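PDB 2NWH: carbohydrate kinase from Agrobacterium tumefaciens, which probably transfers a phosphate group from a nucleotide such as ATP to a sugar or related small molecule, as other pfkB-family carbohydrate kinases do. Local coordinates for residues 141-146 with 166-171; 147-152 with 174-179; 181-186 with 214-219. One frame throughout, in Å; residues are numbered along the deposited sequence.

Contact 1: residues 141-146 with 166-171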
loop_
_atom_site.group_PDB
_atom_site.type_symbol
_atom_site.label_atom_id
_atom_site.label_comp_id
_atom_site.label_asym_id
_atom_site.label_seq_id
_atom_site.Cartn_x
_atom_site.Cartn_y
_atom_site.Cartn_z
ATOM N N ASP A 141 3.140 1.564 -6.355
ATOM C CA ASP A 141 3.075 2.630 -5.398
ATOM C C ASP A 141 3.943 3.794 -5.880
ATOM O O ASP A 141 4.752 3.667 -6.826
ATOM C CB ASP A 141 3.384 2.184 -3.984
ATOM C CG ASP A 141 4.856 1.818 -3.794
ATOM O OD1 ASP A 141 5.717 2.373 -4.518
ATOM O OD2 ASP A 141 5.149 0.994 -2.911
ATOM N N ALA A 142 3.747 4.928 -5.215
ATOM C CA ALA A 142 4.369 6.152 -5.660
ATOM C C ALA A 142 5.815 6.280 -5.153
ATOM O O ALA A 142 6.394 7.371 -5.224
ATOM C CB ALA A 142 3.474 7.383 -5.268
ATOM N N ASN A 143 6.402 5.169 -4.668
ATOM C CA ASN A 143 7.855 5.108 -4.424
ATOM C C ASN A 143 8.652 5.106 -5.725
ATOM O O ASN A 143 9.837 5.499 -5.758
ATOM C CB ASN A 143 8.272 3.870 -3.620
ATOM C CG ASN A 143 7.930 3.970 -2.167
ATOM O OD1 ASN A 143 7.229 3.103 -1.615
ATOM N ND2 ASN A 143 8.410 5.030 -1.522
ATOM N N LEU A 144 8.030 4.610 -6.789
ATOM C CA LEU A 144 8.682 4.570 -8.104
ATOM C C LEU A 144 8.758 5.991 -8.680
ATOM O O LEU A 144 7.917 6.835 -8.384
ATOM C CB LEU A 144 7.871 3.717 -9.086
ATOM C CG LEU A 144 7.616 2.232 -8.775
ATOM C CD1 LEU A 144 6.788 1.627 -9.920
ATOM C CD2 LEU A 144 8.890 1.463 -8.560
ATOM N N PRO A 145 9.759 6.263 -9.515
ATOM C CA PRO A 145 9.847 7.594 -10.137
ATOM C C PRO A 145 8.595 8.021 -10.924
ATOM O O PRO A 145 7.902 7.168 -11.473
ATOM C CB PRO A 145 11.021 7.431 -11.113
ATOM C CG PRO A 145 11.903 6.389 -10.450
ATOM C CD PRO A 145 10.883 5.391 -9.916
ATOM N N GLU A 146 8.342 9.340 -10.998
ATOM C CA GLU A 146 7.211 9.865 -11.761
ATOM C C GLU A 146 7.153 9.321 -13.193
ATOM O O GLU A 146 6.114 8.768 -13.605
ATOM C CB GLU A 146 7.171 11.414 -11.723
ATOM C CG GLU A 146 6.145 12.072 -12.667
ATOM C CD GLU A 146 5.797 13.521 -12.270
ATOM O OE1 GLU A 146 6.244 13.987 -11.197
ATOM O OE2 GLU A 146 5.047 14.189 -13.026
ATOM N N ILE A 166 -1.045 2.966 -4.856
ATOM C CA ILE A 166 -1.048 3.468 -3.486
ATOM C C ILE A 166 -0.199 4.734 -3.449
ATOM O O ILE A 166 0.962 4.735 -3.896
ATOM C CB ILE A 166 -0.467 2.396 -2.530
ATOM C CG1 ILE A 166 -1.423 1.211 -2.384
ATOM C CG2 ILE A 166 -0.193 2.931 -1.111
ATOM C CD1 ILE A 166 -0.651 0.005 -1.780
ATOM N N ALA A 167 -0.769 5.787 -2.860
ATOM C CA ALA A 167 -0.223 7.137 -2.909
ATOM C C ALA A 167 1.025 7.364 -2.044
ATOM O O ALA A 167 1.810 8.266 -2.337
ATOM C CB ALA A 167 -1.307 8.150 -2.534
ATOM N N ILE A 168 1.152 6.585 -0.964
ATOM C CA ILE A 168 2.273 6.572 -0.017
ATOM C C ILE A 168 2.365 7.791 0.908
ATOM O O ILE A 168 2.402 7.627 2.115
ATOM C CB ILE A 168 3.671 6.258 -0.680
ATOM C CG1 ILE A 168 3.635 4.906 -1.415
ATOM C CG2 ILE A 168 4.773 6.172 0.369
ATOM C CD1 ILE A 168 3.482 3.695 -0.473
ATOM N N SER A 169 2.394 8.991 0.327
ATOM C CA SER A 169 2.495 10.250 1.079
ATOM C C SER A 169 2.020 11.411 0.197
ATOM O O SER A 169 1.973 11.263 -1.038
ATOM C CB SER A 169 3.942 10.469 1.547
ATOM O OG SER A 169 4.808 10.769 0.458
ATOM N N PRO A 170 1.660 12.575 0.810
ATOM C CA PRO A 170 1.240 13.720 -0.015
ATOM C C PRO A 170 2.352 14.152 -0.979
ATOM O O PRO A 170 2.076 14.470 -2.142
ATOM C CB PRO A 170 0.929 14.826 0.997
ATOM C CG PRO A 170 1.269 14.302 2.340
ATOM C CD PRO A 170 1.651 12.875 2.255
ATOM N N ALA A 171 3.595 14.123 -0.502
ATOM C CA ALA A 171 4.759 14.425 -1.340
ATOM C C ALA A 171 4.861 13.511 -2.565
ATOM O O ALA A 171 5.158 13.980 -3.668
ATOM C CB ALA A 171 6.045 14.374 -0.514
#

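Contact 2: residues 147-152 with 174-179. With CA (calcium ion), chain B.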
loop_
_atom_site.group_PDB
_atom_site.type_symbol
_atom_site.label_atom_id
_atom_site.label_comp_id
_atom_site.label_asym_id
_atom_site.label_seq_id
_atom_site.Cartn_x
_atom_site.Cartn_y
_atom_site.Cartn_z
ATOM N N ASP A 147 8.235 9.457 -13.962
ATOM C CA ASP A 147 8.183 8.997 -15.352
ATOM C C ASP A 147 7.981 7.487 -15.489
ATOM O O ASP A 147 7.425 7.005 -16.476
ATOM C CB ASP A 147 9.360 9.499 -16.216
ATOM C CG ASP A 147 10.738 9.271 -15.571
ATOM O OD1 ASP A 147 11.763 9.501 -16.271
ATOM O OD2 ASP A 147 10.820 8.880 -14.389
ATOM N N THR A 148 8.434 6.743 -14.476
ATOM C CA THR A 148 8.237 5.308 -14.450
ATOM C C THR A 148 6.771 4.987 -14.240
ATOM O O THR A 148 6.233 4.082 -14.883
ATOM C CB THR A 148 9.146 4.650 -13.380
ATOM O OG1 THR A 148 10.496 5.009 -13.713
ATOM C CG2 THR A 148 9.033 3.114 -13.456
ATOM N N LEU A 149 6.119 5.772 -13.377
ATOM C CA LEU A 149 4.721 5.590 -13.125
ATOM C C LEU A 149 3.911 5.876 -14.384
ATOM O O LEU A 149 3.055 5.089 -14.774
ATOM C CB LEU A 149 4.284 6.447 -11.950
ATOM C CG LEU A 149 4.788 6.036 -10.575
ATOM C CD1 LEU A 149 4.612 7.179 -9.594
ATOM C CD2 LEU A 149 4.050 4.779 -10.116
ATOM N N THR A 150 4.246 6.943 -15.102
ATOM C CA THR A 150 3.563 7.200 -16.379
ATOM C C THR A 150 3.770 6.073 -17.417
ATOM O O THR A 150 2.794 5.630 -18.078
ATOM C CB THR A 150 4.013 8.539 -16.945
ATOM O OG1 THR A 150 3.952 9.518 -15.901
ATOM C CG2 THR A 150 3.141 8.975 -18.150
ATOM N N ALA A 151 5.021 5.601 -17.555
ATOM C CA ALA A 151 5.336 4.533 -18.497
ATOM C C ALA A 151 4.593 3.255 -18.145
ATOM O O ALA A 151 4.097 2.566 -19.056
ATOM C CB ALA A 151 6.838 4.267 -18.553
ATOM N N LEU A 152 4.530 2.962 -16.842
ATOM C CA LEU A 152 3.742 1.827 -16.311
ATOM C C LEU A 152 2.264 1.947 -16.703
ATOM O O LEU A 152 1.659 0.970 -17.179
ATOM C CB LEU A 152 3.855 1.712 -14.779
ATOM C CG LEU A 152 3.130 0.490 -14.209
ATOM C CD1 LEU A 152 3.514 -0.856 -14.910
ATOM C CD2 LEU A 152 3.244 0.427 -12.671
ATOM N N VAL A 174 1.774 13.209 -5.953
ATOM C CA VAL A 174 1.836 14.071 -7.148
ATOM C C VAL A 174 2.500 13.370 -8.355
ATOM O O VAL A 174 2.184 13.654 -9.514
ATOM C CB VAL A 174 2.556 15.410 -6.851
ATOM C CG1 VAL A 174 1.833 16.188 -5.765
ATOM C CG2 VAL A 174 4.020 15.169 -6.468
ATOM N N LYS A 175 3.389 12.425 -8.062
ATOM C CA LYS A 175 4.099 11.626 -9.071
ATOM C C LYS A 175 3.164 10.783 -9.951
ATOM O O LYS A 175 3.593 10.255 -11.010
ATOM C CB LYS A 175 5.112 10.716 -8.382
ATOM C CG LYS A 175 6.242 11.480 -7.673
ATOM C CD LYS A 175 6.982 10.647 -6.618
ATOM C CE LYS A 175 7.919 9.652 -7.232
ATOM N NZ LYS A 175 8.710 8.828 -6.258
ATOM N N LEU A 176 1.904 10.655 -9.505
ATOM C CA LEU A 176 0.892 9.833 -10.188
ATOM C C LEU A 176 0.079 10.626 -11.219
ATOM O O LEU A 176 -0.731 10.059 -11.950
ATOM C CB LEU A 176 -0.060 9.143 -9.173
ATOM C CG LEU A 176 0.551 7.980 -8.381
ATOM C CD1 LEU A 176 -0.243 7.717 -7.130
ATOM C CD2 LEU A 176 0.750 6.704 -9.234
ATOM N N LYS A 177 0.328 11.931 -11.297
ATOM C CA LYS A 177 -0.516 12.855 -12.074
ATOM C C LYS A 177 -0.679 12.475 -13.559
ATOM O O LYS A 177 -1.828 12.404 -14.040
ATOM C CB LYS A 177 -0.022 14.290 -11.903
ATOM C CG LYS A 177 -0.947 15.373 -12.471
ATOM C CD LYS A 177 -0.417 16.797 -12.195
ATOM C CE LYS A 177 1.104 16.936 -12.451
ATOM N NZ LYS A 177 1.526 16.651 -13.859
ATOM N N ALA A 178 0.426 12.213 -14.285
ATOM C CA ALA A 178 0.279 11.811 -15.702
ATOM C C ALA A 178 -0.343 10.405 -15.854
ATOM O O ALA A 178 -1.061 10.112 -16.832
ATOM C CB ALA A 178 1.585 11.914 -16.462
ATOM N N ALA A 179 -0.116 9.554 -14.861
ATOM C CA ALA A 179 -0.582 8.165 -14.929
ATOM C C ALA A 179 -2.067 8.045 -14.568
ATOM O O ALA A 179 -2.703 7.006 -14.780
ATOM C CB ALA A 179 0.270 7.305 -13.991
HETATM CA CA CA B . -2.175 10.372 -18.914
HETATM O O HOH W 1 2.412 9.712 -13.670
HETATM O O HOH W 2 -3.244 8.371 -18.653
HETATM O O HOH W 3 0.088 9.510 -19.514
HETATM O O HOH W 4 -3.586 11.672 -17.051
#

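Contact 3: residues 181-186 with 214-219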
loop_
_atom_site.group_PDB
_atom_site.type_symbol
_atom_site.label_atom_id
_atom_site.label_comp_id
_atom_site.label_asym_id
_atom_site.label_seq_id
_atom_site.Cartn_x
_atom_site.Cartn_y
_atom_site.Cartn_z
ATOM N N GLY A 181 -4.992 8.891 -15.681
ATOM C CA GLY A 181 -5.896 8.348 -16.682
ATOM C C GLY A 181 -5.782 6.853 -16.935
ATOM O O GLY A 181 -6.716 6.260 -17.523
ATOM N N ASP A 182 -4.647 6.254 -16.523
ATOM C CA ASP A 182 -4.390 4.817 -16.682
ATOM C C ASP A 182 -4.574 3.994 -15.379
ATOM O O ASP A 182 -4.415 2.758 -15.389
ATOM C CB ASP A 182 -2.996 4.596 -17.252
ATOM C CG ASP A 182 -2.892 5.018 -18.724
ATOM O OD1 ASP A 182 -3.792 4.616 -19.495
ATOM O OD2 ASP A 182 -1.911 5.701 -19.107
ATOM N N ILE A 183 -4.904 4.681 -14.284
ATOM C CA ILE A 183 -5.104 4.047 -12.960
ATOM C C ILE A 183 -6.604 3.780 -12.684
ATOM O O ILE A 183 -7.420 4.705 -12.587
ATOM C CB ILE A 183 -4.457 4.883 -11.822
ATOM C CG1 ILE A 183 -2.934 4.795 -11.914
ATOM C CG2 ILE A 183 -4.930 4.397 -10.410
ATOM C CD1 ILE A 183 -2.176 5.831 -11.114
ATOM N N ASP A 184 -6.955 2.504 -12.584
ATOM C CA ASP A 184 -8.307 2.103 -12.291
ATOM C C ASP A 184 -8.727 2.432 -10.868
ATOM O O ASP A 184 -9.862 2.808 -10.653
ATOM C CB ASP A 184 -8.478 0.612 -12.577
ATOM C CG ASP A 184 -8.639 0.328 -14.057
ATOM O OD1 ASP A 184 -8.583 1.284 -14.864
ATOM O OD2 ASP A 184 -8.862 -0.856 -14.402
ATOM N N ILE A 185 -7.820 2.250 -9.901
ATOM C CA ILE A 185 -8.106 2.539 -8.471
ATOM C C ILE A 185 -6.875 3.126 -7.771
ATOM O O ILE A 185 -5.816 2.477 -7.709
ATOM C CB ILE A 185 -8.522 1.287 -7.662
ATOM C CG1 ILE A 185 -9.646 0.512 -8.371
ATOM C CG2 ILE A 185 -8.960 1.715 -6.217
ATOM C CD1 ILE A 185 -9.825 -0.934 -7.952
ATOM N N LEU A 186 -7.004 4.335 -7.247
ATOM C CA LEU A 186 -5.933 4.957 -6.471
ATOM C C LEU A 186 -6.328 5.044 -5.003
ATOM O O LEU A 186 -7.401 5.585 -4.656
ATOM C CB LEU A 186 -5.626 6.362 -6.979
ATOM C CG LEU A 186 -4.199 6.914 -6.810
ATOM C CD1 LEU A 186 -4.208 8.347 -7.262
ATOM C CD2 LEU A 186 -3.597 6.852 -5.413
ATOM N N ALA A 214 -9.894 15.263 -12.824
ATOM C CA ALA A 214 -8.425 15.125 -12.832
ATOM C C ALA A 214 -8.031 13.932 -13.697
ATOM O O ALA A 214 -6.846 13.730 -13.986
ATOM C CB ALA A 214 -7.846 15.004 -11.425
ATOM N N GLY A 215 -9.022 13.132 -14.106
ATOM C CA GLY A 215 -8.770 12.020 -15.040
ATOM C C GLY A 215 -8.661 10.645 -14.401
ATOM O O GLY A 215 -8.385 9.658 -15.093
ATOM N N LEU A 216 -8.892 10.594 -13.089
ATOM C CA LEU A 216 -8.873 9.335 -12.319
ATOM C C LEU A 216 -10.266 8.734 -12.315
ATOM O O LEU A 216 -11.179 9.318 -11.771
ATOM C CB LEU A 216 -8.411 9.573 -10.880
ATOM C CG LEU A 216 -8.337 8.300 -10.014
ATOM C CD1 LEU A 216 -7.207 7.401 -10.481
ATOM C CD2 LEU A 216 -8.205 8.639 -8.532
ATOM N N SER A 217 -10.403 7.573 -12.943
ATOM C CA SER A 217 -11.682 6.897 -13.085
ATOM C C SER A 217 -12.173 6.213 -11.813
ATOM O O SER A 217 -13.374 6.020 -11.664
ATOM C CB SER A 217 -11.697 5.958 -14.323
ATOM O OG SER A 217 -10.675 4.969 -14.291
ATOM N N GLY A 218 -11.258 5.827 -10.909
ATOM C CA GLY A 218 -11.656 5.328 -9.602
ATOM C C GLY A 218 -10.633 5.415 -8.484
ATOM O O GLY A 218 -9.429 5.520 -8.712
ATOM N N GLY A 219 -11.119 5.327 -7.255
ATOM C CA GLY A 219 -10.255 5.388 -6.097
ATOM C C GLY A 219 -11.009 5.317 -4.784
ATOM O O GLY A 219 -12.222 5.131 -4.771
HETATM O O HOH W 5 -8.383 6.177 -14.909
#

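Contact 1: residues 141-146 with 166-171
I168 lays the outer end of its side chain across the base of D141. Its CG1 comes within 3.8 Å of D141 CB, its CD1 reaches the same carbon and also passes near the carboxylate, and the two side chains run at a slant to each other. With CG1 beside its own backbone N (chi1 -57°) and the chain bent again at chi2, CD1 is directed at D141, and the I168 side chain crosses that of N143 at about a right angle. The D141 carboxylate is held through both oxygens. OD1 accepts the backbone N of N143 at 2.9 Å, an Asx turn in which the N-H arrives from above the carboxylate plane, 45° out of it; OD2 takes the backbone N atoms of G11 and G42. Three backbone N-H groups thus hold the buried carboxylate and fix its rotation. At D141 the backbones are still in parallel strand pairing: D141 and I166 form a bridge, and A142 N donates to I166 O at 3.1 Å with a moderately bent N-H angle of 138°. A142 points its methyl at the other segment, where CB lies 3.5 Å from A167 O. The strands 137-141 and 163-166 end together here, at the C-terminal edge of the parallel part of the sheet, where chains leave for helices 146-158 and 170-173, an arrangement characteristic of the Rossmann-like α/β fold of the ribokinase clan.

Contact 2: residues 147-152 with 174-179
L149 lays CD1 over K175 and turns both methyls to L176. CD1 sits 3.5 Å from K175 O and 3.8 Å from K175 CB, while CD2 joins CD1 in meeting the CD2 methyl of L176, each at 3.9 Å. The leucine crosses both neighbours at a slant; its CG lies beside the backbone N (chi1 -70°), which carries the branched end away from the helix axis and onto the 3-10 turn 174-176. The lysine touches it through the aliphatic base, for its chain bends at chi3 and delivers NZ to A142 O, with a weaker bond to L144 O. At the next residue of the helix, T150, A178 CB comes within 3.4 Å of OG1 and also near CG2, and A179 CB packs against L149 O, where the backbones come closest (CA atoms of T150 and A179 4.5 Å apart). No direct hydrogen bond spans the segments. Instead, one water lies between them: it is 2.7 Å from T150 OG1, gives a proton to K175 O at 3.0 Å and weakly accepts A179 N. T150 OG1 is also bonded to E146 O, one turn back in its own helix. A178 O coordinates a calcium ion at 2.4 Å, the protein ligand found in these segments, beside three waters. The chemistry is therefore divided: the methyl groups of L149, L176, A178 and A179 pack helix 146-158 against 174-179, whereas polar bridging between the two falls to a single water.

Contact 3: residues 181-186 with 214-219
L216 faces I183 and L186 where strands 185-189 and 219-223 begin their parallel pairing in the central sheet of this Rossmann-like fold. From CB, the side chain runs outward with CG anti to the backbone N (chi1 -179°), and its contacts across the segments are made beyond the branch. CD1 is 3.4 Å from I183 O and 3.8 Å from I183 CG2, the leucine crossing that isoleucine at a slant; CD2 lies 3.8 Å from L186 CB. CD1 thus meets I183 and also approaches L186 CB, the carbon that CD2 meets, with L176 packing on L186 and I183 from the preceding loop. Beside it, a water lies 2.7 Å from S217 OG and is also hydrogen-bonded to I183 O. G215, in the Schellman motif ending helix 207-213, brings its O within 3.2 Å of G181 CA, a CA-H...O contact. Two glycines come close to the facing backbone: G218 CA is 3.3 Å from D184 O, and G219 CA is 3.2 Å from L186 O. L186 pairs with G219 as a parallel bridge, and I185 CG2 passes over G219 CA. G218 O receives L186 N at 3.1 Å, from a donor tilted 27° out of the carbonyl plane, while the CA-H of I185 approaches that same oxygen.

In the fold
Contacts 1 and 3 lie on the large mixed sheet, whose parallel strands 137-141, 163-166, 185-189 and 219-223 are neighbours in that order; contact 2 packs beside it. Contact 1 lies at the C-terminal ends of the first two; contact 3 lies at the N-terminal starts of the last two, its centre about 14 Å away. The centre of contact 2 is about 9 Å from that of contact 1 and 12 Å from that of contact 3. Contacts 1 and 2 interleave along the chain; contact 3 follows both. L176 packs on I183 and L186, and A167 CB meets L186 CD2, joining helix-and-loop packing to successive parallel strands of the pfkB-family α/β domain.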